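Local coordinates for DsbA family protein (Salmonella typhimurium, PDB 7JVE), which acts as a trimeric thioredoxin-like enzyme of the DsbA family with both thiol oxidase and disulfide isomerase activities, at residues Val86-Asp91 with Phe116-Phe121; Ala67-Ser72 with Ala218-Pro223; Ala134-Glu139 with Ala196-Leu201. All coordinates share one frame; numbering follows the deposited sequence.

In the fold
From the N terminus, long helices lead to the short helix 66-69, where interaction 2 begins; its partner, strand 218-223, comes 146 residues later, so this contact closes the widest loop. Interactions 1 and 3 both nest inside it. Interaction 1 closes first, pairing strands 84-90 and 115-120, which helix 95-110 connects in a beta-alpha-beta unit. Interaction 3 follows in series, tying helix 128-145 to the start of helix 199-210. Strand 84-90 lies between 115-120 and 218-223, joined to the latter by probable hydrogen bonds such as Val87 N to Val220 O, so interactions 1 and 2 share one sheet. Interaction 3 meets interaction 1 at Glu120 and Phe121.

Interaction 1 of 3, residues Val86-Asp91 with Phe116-Phe121; sequences VVMFFD and FIFKEF
Val86 opens the parallel pairing: its O accepts a nearly straight bond from Ile117 N (2.9 Å, 173°), while its CB packs on Phe116 CD2. Val87 sets CG1 against Lys119 CG at 3.6 Å. Met88 receives on its O the N-H of Lys119 and gives its own N-H to Ile117 O. Its bend at chi3 (-62°) carries CE over the centre of the Phe118 ring, a CH-pi contact 3.5 Å from the centroid; SD stands farther off above that ring in a Met-aromatic contact. Phe89 takes Lys119 CB over one ring face, another CH-pi contact, 3.9 Å from the centroid. Phe90 gives its N-H to Lys119 O, and Phe90 O accepts from Phe121 N at 3.1 Å. Its ring brings CE1 to the edge of Phe118 and CZ to Glu120 CG, with Glu120 CA over one face. The Phe121 ring sets its CE1 edge against Phe90 N and beside Phe89 CB. Asp91 CB meets Phe121 O, while its carboxylate bonds Gln93 N and Ile123 N and forms a salt bridge with Arg127. The five backbone bonds fix two central strands of the thioredoxin fold; buried Lys119 lends its methylenes to the apolar layer while NZ bonds Ser74 OG and Glu68 O.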
loop_
_atom_site.group_PDB
_atom_site.type_symbol
_atom_site.label_atom_id
_atom_site.label_comp_id
_atom_site.label_asym_id
_atom_site.label_seq_id
_atom_site.Cartn_x
_atom_site.Cartn_y
_atom_site.Cartn_z
ATOM N N VAL A 86 -10.614 -7.417 28.616
ATOM C CA VAL A 86 -10.127 -6.876 27.357
ATOM C C VAL A 86 -8.857 -6.131 27.707
ATOM O O VAL A 86 -8.906 -5.131 28.429
ATOM C CB VAL A 86 -11.153 -5.944 26.695
ATOM C CG1 VAL A 86 -10.570 -5.304 25.428
ATOM C CG2 VAL A 86 -12.431 -6.697 26.410
ATOM N N VAL A 87 -7.720 -6.631 27.237
ATOM C CA VAL A 87 -6.414 -6.059 27.534
ATOM C C VAL A 87 -5.978 -5.256 26.318
ATOM O O VAL A 87 -5.958 -5.783 25.201
ATOM C CB VAL A 87 -5.394 -7.163 27.870
ATOM C CG1 VAL A 87 -4.063 -6.560 28.297
ATOM C CG2 VAL A 87 -5.934 -8.070 28.948
ATOM N N MET A 88 -5.647 -3.978 26.513
ATOM C CA MET A 88 -5.385 -3.093 25.381
ATOM C C MET A 88 -3.958 -2.566 25.428
ATOM O O MET A 88 -3.585 -1.832 26.354
ATOM C CB MET A 88 -6.391 -1.939 25.321
ATOM C CG MET A 88 -7.855 -2.380 25.311
ATOM S SD MET A 88 -9.077 -1.139 25.823
ATOM C CE MET A 88 -8.602 -0.789 27.522
ATOM N N PHE A 89 -3.169 -2.956 24.423
ATOM C CA PHE A 89 -1.842 -2.415 24.172
ATOM C C PHE A 89 -1.963 -1.219 23.228
ATOM O O PHE A 89 -2.456 -1.350 22.101
ATOM C CB PHE A 89 -0.942 -3.494 23.577
ATOM C CG PHE A 89 -0.647 -4.617 24.531
ATOM C CD1 PHE A 89 -1.608 -5.583 24.802
ATOM C CD2 PHE A 89 0.585 -4.672 25.201
ATOM C CE1 PHE A 89 -1.334 -6.630 25.681
ATOM C CE2 PHE A 89 0.873 -5.700 26.084
ATOM C CZ PHE A 89 -0.088 -6.696 26.333
ATOM N N PHE A 90 -1.519 -0.056 23.692
ATOM C CA PHE A 90 -1.681 1.168 22.937
ATOM C C PHE A 90 -0.546 2.118 23.297
ATOM O O PHE A 90 0.056 2.030 24.375
ATOM C CB PHE A 90 -3.030 1.837 23.226
ATOM C CG PHE A 90 -3.141 2.325 24.632
ATOM C CD1 PHE A 90 -3.505 1.461 25.651
ATOM C CD2 PHE A 90 -2.797 3.632 24.955
ATOM C CE1 PHE A 90 -3.561 1.907 26.955
ATOM C CE2 PHE A 90 -2.867 4.079 26.250
ATOM C CZ PHE A 90 -3.248 3.222 27.250
ATOM N N ASP A 91 -0.258 3.010 22.353
ATOM C CA ASP A 91 0.671 4.121 22.502
ATOM C C ASP A 91 -0.149 5.396 22.317
ATOM O O ASP A 91 -0.960 5.478 21.386
ATOM C CB ASP A 91 1.794 3.987 21.453
ATOM C CG ASP A 91 2.849 5.094 21.516
ATOM O OD1 ASP A 91 2.590 6.212 22.031
ATOM O OD2 ASP A 91 3.965 4.825 20.992
ATOM N N PHE A 116 -11.605 -3.859 31.681
ATOM C CA PHE A 116 -10.773 -3.299 30.621
ATOM C C PHE A 116 -9.438 -2.874 31.223
ATOM O O PHE A 116 -9.396 -2.045 32.141
ATOM C CB PHE A 116 -11.474 -2.133 29.924
ATOM C CG PHE A 116 -12.683 -2.543 29.119
ATOM C CD1 PHE A 116 -13.898 -2.809 29.750
ATOM C CD2 PHE A 116 -12.610 -2.666 27.727
ATOM C CE1 PHE A 116 -15.028 -3.183 29.011
ATOM C CE2 PHE A 116 -13.729 -3.028 26.984
ATOM C CZ PHE A 116 -14.941 -3.296 27.622
ATOM N N ILE A 117 -8.360 -3.482 30.732
ATOM C CA ILE A 117 -7.021 -3.317 31.269
ATOM C C ILE A 117 -6.199 -2.532 30.257
ATOM O O ILE A 117 -6.246 -2.814 29.056
ATOM C CB ILE A 117 -6.387 -4.690 31.571
ATOM C CG1 ILE A 117 -7.330 -5.513 32.466
ATOM C CG2 ILE A 117 -5.018 -4.520 32.194
ATOM C CD1 ILE A 117 -6.767 -6.859 32.919
ATOM N N PHE A 118 -5.445 -1.556 30.741
ATOM C CA PHE A 118 -4.718 -0.610 29.897
ATOM C C PHE A 118 -3.220 -0.896 29.961
ATOM O O PHE A 118 -2.602 -0.777 31.027
ATOM C CB PHE A 118 -5.015 0.824 30.345
ATOM C CG PHE A 118 -6.452 1.249 30.096
ATOM C CD1 PHE A 118 -7.458 0.880 30.975
ATOM C CD2 PHE A 118 -6.790 2.003 28.968
ATOM C CE1 PHE A 118 -8.793 1.263 30.746
ATOM C CE2 PHE A 118 -8.111 2.395 28.728
ATOM C CZ PHE A 118 -9.117 2.016 29.615
ATOM N N LYS A 119 -2.634 -1.263 28.833
ATOM C CA LYS A 119 -1.194 -1.545 28.768
ATOM C C LYS A 119 -0.522 -0.479 27.901
ATOM O O LYS A 119 -0.421 -0.629 26.687
ATOM C CB LYS A 119 -0.928 -2.954 28.201
ATOM C CG LYS A 119 -1.628 -4.055 28.943
ATOM C CD LYS A 119 -0.997 -4.250 30.321
ATOM C CE LYS A 119 -1.271 -5.635 30.858
ATOM N NZ LYS A 119 -0.590 -5.876 32.155
ATOM N N GLU A 120 -0.048 0.590 28.539
ATOM C CA GLU A 120 0.668 1.648 27.835
ATOM C C GLU A 120 2.067 1.174 27.462
ATOM O O GLU A 120 2.779 0.623 28.310
ATOM C CB GLU A 120 0.765 2.888 28.720
ATOM C CG GLU A 120 -0.555 3.557 28.980
ATOM C CD GLU A 120 -0.484 4.614 30.067
ATOM O OE1 GLU A 120 0.425 5.454 30.011
ATOM O OE2 GLU A 120 -1.360 4.625 30.961
ATOM N N PHE A 121 2.467 1.399 26.205
ATOM C CA PHE A 121 3.792 1.021 25.737
ATOM C C PHE A 121 4.201 1.927 24.580
ATOM O O PHE A 121 3.353 2.598 23.977
ATOM C CB PHE A 121 3.842 -0.469 25.331
ATOM C CG PHE A 121 3.293 -0.767 23.936
ATOM C CD1 PHE A 121 1.969 -0.512 23.622
ATOM C CD2 PHE A 121 4.098 -1.352 22.962
ATOM C CE1 PHE A 121 1.447 -0.801 22.339
ATOM C CE2 PHE A 121 3.591 -1.646 21.684
ATOM C CZ PHE A 121 2.257 -1.361 21.371
HETATM O O HOH W 1 2.418 5.309 25.131
#

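Interaction 2 of 3, residues Ala67-Ser72 with Ala218-Pro223; sequences AELLSS and AFVVMP
Leu69, the last helical residue of 66-69, and Leu70, the first to leave helical geometry, face strand 218-223 with the CA atoms of Leu69 and Val220 8.3 Å apart, and no hydrogen bond joins the two segments. Side chains bridge the distance. Met222 reaches across with SD, which meets both leucines: Leu69 CD1 at 3.9 Å and Leu70 CD2 at 4.2 Å. With CG between the backbone N and the carbonyl carbon, chi1 (66°) and an extended chi2 bring SD to the leucines, and the bend at chi3 (-44°) turns CE aside from them. Leu69 crosses the methionine at about a right angle. The other branch of Leu69, CD2, comes to Val220 CG2 at 4.3 Å, so that one leucine spans two alternate residues of the strand. The contact is van der Waals in kind, small in extent, and made by branch ends and a thioether. The opposite sheet face, carrying Phe219 and Val221, packs on helix 242-253. On the Leu69 side, that residue also touches Phe89 of the adjoining strand 84-90 and Leu207 of helix 199-210, placing helix 66-69 and the turn after it against the central strands of the thioredoxin-fold sheet.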
loop_
_atom_site.group_PDB
_atom_site.type_symbol
_atom_site.label_atom_id
_atom_site.label_comp_id
_atom_site.label_asym_id
_atom_site.label_seq_id
_atom_site.Cartn_x
_atom_site.Cartn_y
_atom_site.Cartn_z
ATOM N N ALA A 67 -1.264 -14.288 33.587
ATOM C CA ALA A 67 -1.103 -13.568 34.845
ATOM C C ALA A 67 -0.598 -12.155 34.596
ATOM O O ALA A 67 -1.085 -11.192 35.207
ATOM C CB ALA A 67 -0.174 -14.330 35.798
ATOM N N GLU A 68 0.364 -12.008 33.690
ATOM C CA GLU A 68 0.874 -10.688 33.361
ATOM C C GLU A 68 -0.195 -9.858 32.661
ATOM O O GLU A 68 -0.366 -8.672 32.966
ATOM C CB GLU A 68 2.121 -10.828 32.482
ATOM C CG GLU A 68 3.282 -11.486 33.217
ATOM C CD GLU A 68 3.348 -13.015 33.017
ATOM O OE1 GLU A 68 4.455 -13.529 32.737
ATOM O OE2 GLU A 68 2.306 -13.708 33.084
ATOM N N LEU A 69 -0.918 -10.463 31.712
ATOM C CA LEU A 69 -1.962 -9.740 30.992
ATOM C C LEU A 69 -3.017 -9.187 31.944
ATOM O O LEU A 69 -3.544 -8.090 31.729
ATOM C CB LEU A 69 -2.615 -10.656 29.958
ATOM C CG LEU A 69 -1.801 -10.988 28.703
ATOM C CD1 LEU A 69 -2.433 -12.149 27.955
ATOM C CD2 LEU A 69 -1.668 -9.780 27.797
ATOM N N LEU A 70 -3.350 -9.937 32.995
ATOM C CA LEU A 70 -4.434 -9.579 33.897
ATOM C C LEU A 70 -3.937 -8.979 35.203
ATOM O O LEU A 70 -4.734 -8.797 36.129
ATOM C CB LEU A 70 -5.314 -10.793 34.184
ATOM C CG LEU A 70 -5.736 -11.586 32.954
ATOM C CD1 LEU A 70 -6.613 -12.743 33.361
ATOM C CD2 LEU A 70 -6.426 -10.687 31.971
ATOM N N SER A 71 -2.643 -8.663 35.282
ATOM C CA SER A 71 -2.034 -8.060 36.464
ATOM C C SER A 71 -2.919 -6.968 37.054
ATOM O O SER A 71 -3.423 -6.104 36.335
ATOM C CB SER A 71 -0.668 -7.474 36.089
ATOM O OG SER A 71 -0.146 -6.723 37.171
ATOM N N SER A 72 -3.124 -7.026 38.368
ATOM C CA SER A 72 -3.816 -5.926 39.026
ATOM C C SER A 72 -2.934 -4.687 39.173
ATOM O O SER A 72 -3.390 -3.702 39.759
ATOM C CB SER A 72 -4.310 -6.358 40.407
ATOM O OG SER A 72 -3.230 -6.883 41.148
ATOM N N ALA A 218 -2.694 -3.807 20.001
ATOM C CA ALA A 218 -3.509 -5.021 19.937
ATOM C C ALA A 218 -4.429 -5.105 21.142
ATOM O O ALA A 218 -4.197 -4.468 22.179
ATOM C CB ALA A 218 -2.652 -6.298 19.871
ATOM N N PHE A 219 -5.480 -5.905 20.978
ATOM C CA PHE A 219 -6.413 -6.293 22.030
ATOM C C PHE A 219 -6.256 -7.779 22.299
ATOM O O PHE A 219 -6.147 -8.567 21.354
ATOM C CB PHE A 219 -7.877 -6.054 21.630
ATOM C CG PHE A 219 -8.225 -4.619 21.389
ATOM C CD1 PHE A 219 -8.099 -4.069 20.118
ATOM C CD2 PHE A 219 -8.696 -3.821 22.417
ATOM C CE1 PHE A 219 -8.421 -2.756 19.882
ATOM C CE2 PHE A 219 -9.019 -2.489 22.184
ATOM C CZ PHE A 219 -8.876 -1.954 20.920
ATOM N N VAL A 220 -6.286 -8.161 23.577
ATOM C CA VAL A 220 -6.478 -9.544 23.994
ATOM C C VAL A 220 -7.768 -9.624 24.796
ATOM O O VAL A 220 -7.918 -8.945 25.824
ATOM C CB VAL A 220 -5.316 -10.089 24.834
ATOM C CG1 VAL A 220 -5.484 -11.609 24.984
ATOM C CG2 VAL A 220 -3.977 -9.722 24.215
ATOM N N VAL A 221 -8.677 -10.476 24.345
ATOM C CA VAL A 221 -9.963 -10.695 24.987
ATOM C C VAL A 221 -10.005 -12.150 25.443
ATOM O O VAL A 221 -9.827 -13.065 24.630
ATOM C CB VAL A 221 -11.120 -10.370 24.034
ATOM C CG1 VAL A 221 -12.442 -10.356 24.787
ATOM C CG2 VAL A 221 -10.836 -9.020 23.319
ATOM N N MET A 222 -10.238 -12.365 26.734
ATOM C CA MET A 222 -10.073 -13.683 27.324
ATOM C C MET A 222 -10.837 -13.757 28.634
ATOM O O MET A 222 -11.025 -12.729 29.303
ATOM C CB MET A 222 -8.590 -13.987 27.546
ATOM C CG MET A 222 -7.957 -13.089 28.578
ATOM S SD MET A 222 -6.162 -13.222 28.669
ATOM C CE MET A 222 -5.903 -15.000 28.607
ATOM N N PRO A 223 -11.301 -14.945 29.023
ATOM C CA PRO A 223 -11.824 -15.122 30.381
ATOM C C PRO A 223 -10.711 -14.924 31.394
ATOM O O PRO A 223 -9.543 -15.209 31.132
ATOM C CB PRO A 223 -12.334 -16.575 30.396
ATOM C CG PRO A 223 -12.347 -17.004 28.953
ATOM C CD PRO A 223 -11.261 -16.218 28.285
#

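Interaction 3 of 3, residues Ala134-Glu139 with Ala196-Leu201; sequences AARVGE and AVHDAL
His198 extends its ring from the N-cap position of helix 199-210 with CG anti to the backbone N (chi1 -174°), and Glu139 reaches to meet it on a likewise anti chi1 and an extended chain. His198 NE2 donates to Glu139 OE2 at 2.7 Å and 158°. The acceptor lies almost in the imidazole plane, yet the bond arrives from above the carboxylate plane, and the two planes stand 68° apart. Over one face of the His198 ring sits Arg136 CA, 4.1 Å from the centroid in a CH-pi contact, with Arg136 CG 3.6 Å from His198 CD2. Ala135 CB approaches His198 ND1 at 3.7 Å. Beyond CG the arginine runs extended past the histidine in the opposite direction, and Arg136 NH2 makes a bent bond to Ala196 O at 2.9 Å. That oxygen lies in the guanidinium plane, although the donor stands well above the carbonyl plane. Gln192 OE1 takes Arg136 NE, a second hold on the group. The imidazole is therefore fixed by helix 128-145 through one polar edge and one face. The carboxylate would probably favour a protonated ring and the nearby Arg136 guanidinium oppose it, so the charge of His198 stays undecided.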
loop_
_atom_site.group_PDB
_atom_site.type_symbol
_atom_site.label_atom_id
_atom_site.label_comp_id
_atom_site.label_asym_id
_atom_site.label_seq_id
_atom_site.Cartn_x
_atom_site.Cartn_y
_atom_site.Cartn_z
ATOM N N ALA A 134 3.766 9.840 30.246
ATOM C CA ALA A 134 2.314 9.716 30.269
ATOM C C ALA A 134 1.887 8.561 31.159
ATOM O O ALA A 134 0.851 8.644 31.824
ATOM C CB ALA A 134 1.756 9.540 28.850
ATOM N N ALA A 135 2.690 7.496 31.208
ATOM C CA ALA A 135 2.394 6.387 32.106
ATOM C C ALA A 135 2.580 6.786 33.573
ATOM O O ALA A 135 1.810 6.346 34.432
ATOM C CB ALA A 135 3.246 5.169 31.734
ATOM N N ARG A 136 3.583 7.628 33.888
ATOM C CA ARG A 136 3.752 8.100 35.268
ATOM C C ARG A 136 2.526 8.870 35.745
ATOM O O ARG A 136 2.020 8.629 36.850
ATOM C CB ARG A 136 4.983 8.993 35.408
ATOM C CG ARG A 136 6.328 8.301 35.366
ATOM C CD ARG A 136 7.455 9.321 35.640
ATOM N NE ARG A 136 8.754 8.708 35.401
ATOM C CZ ARG A 136 9.317 7.827 36.224
ATOM N NH1 ARG A 136 8.692 7.466 37.339
ATOM N NH2 ARG A 136 10.482 7.293 35.933
ATOM N N VAL A 137 2.055 9.826 34.930
ATOM C CA VAL A 137 0.871 10.608 35.289
ATOM C C VAL A 137 -0.328 9.697 35.450
ATOM O O VAL A 137 -1.033 9.742 36.467
ATOM C CB VAL A 137 0.590 11.690 34.236
ATOM C CG1 VAL A 137 -0.643 12.509 34.656
ATOM C CG2 VAL A 137 1.810 12.568 34.024
ATOM N N GLY A 138 -0.563 8.837 34.452
ATOM C CA GLY A 138 -1.708 7.944 34.510
ATOM C C GLY A 138 -1.691 7.062 35.744
ATOM O O GLY A 138 -2.723 6.839 36.379
ATOM N N GLU A 139 -0.515 6.567 36.119
ATOM C CA GLU A 139 -0.457 5.736 37.305
ATOM C C GLU A 139 -0.808 6.530 38.561
ATOM O O GLU A 139 -1.517 6.024 39.435
ATOM C CB GLU A 139 0.909 5.109 37.431
ATOM C CG GLU A 139 0.997 4.257 38.648
ATOM C CD GLU A 139 2.270 3.483 38.691
ATOM O OE1 GLU A 139 2.222 2.287 38.309
ATOM O OE2 GLU A 139 3.305 4.079 39.080
ATOM N N ALA A 196 15.306 7.409 35.317
ATOM C CA ALA A 196 14.557 6.171 35.505
ATOM C C ALA A 196 13.410 6.056 34.509
ATOM O O ALA A 196 12.763 7.042 34.167
ATOM C CB ALA A 196 14.001 6.096 36.926
ATOM N N VAL A 197 13.165 4.839 34.043
ATOM C CA VAL A 197 12.068 4.542 33.133
ATOM C C VAL A 197 10.921 3.995 33.958
ATOM O O VAL A 197 11.108 3.063 34.747
ATOM C CB VAL A 197 12.497 3.547 32.039
ATOM C CG1 VAL A 197 11.295 3.114 31.203
ATOM C CG2 VAL A 197 13.534 4.202 31.129
ATOM N N HIS A 198 9.741 4.591 33.814
ATOM C CA HIS A 198 8.629 4.179 34.654
ATOM C C HIS A 198 8.426 2.674 34.566
ATOM O O HIS A 198 8.341 2.110 33.466
ATOM C CB HIS A 198 7.346 4.884 34.246
ATOM C CG HIS A 198 6.211 4.598 35.167
ATOM N ND1 HIS A 198 5.061 3.967 34.751
ATOM C CD2 HIS A 198 6.051 4.857 36.491
ATOM C CE1 HIS A 198 4.233 3.857 35.777
ATOM N NE2 HIS A 198 4.814 4.379 36.846
ATOM N N ASP A 199 8.294 2.037 35.729
ATOM C CA ASP A 199 8.306 0.578 35.766
ATOM C C ASP A 199 7.225 -0.031 34.871
ATOM O O ASP A 199 7.434 -1.083 34.260
ATOM C CB ASP A 199 8.144 0.076 37.195
ATOM C CG ASP A 199 8.294 -1.436 37.276
ATOM O OD1 ASP A 199 9.456 -1.912 37.181
ATOM O OD2 ASP A 199 7.258 -2.150 37.371
ATOM N N ALA A 200 6.057 0.603 34.790
ATOM C CA ALA A 200 4.985 0.047 33.971
ATOM C C ALA A 200 5.371 0.016 32.497
ATOM O O ALA A 200 4.997 -0.911 31.769
ATOM C CB ALA A 200 3.696 0.850 34.173
ATOM N N LEU A 201 6.123 1.021 32.038
ATOM C CA LEU A 201 6.571 1.023 30.651
ATOM C C LEU A 201 7.553 -0.110 30.382
ATOM O O LEU A 201 7.475 -0.767 29.339
ATOM C CB LEU A 201 7.203 2.366 30.303
ATOM C CG LEU A 201 7.153 2.718 28.827
ATOM C CD1 LEU A 201 5.698 3.076 28.450
ATOM C CD2 LEU A 201 8.123 3.841 28.476
#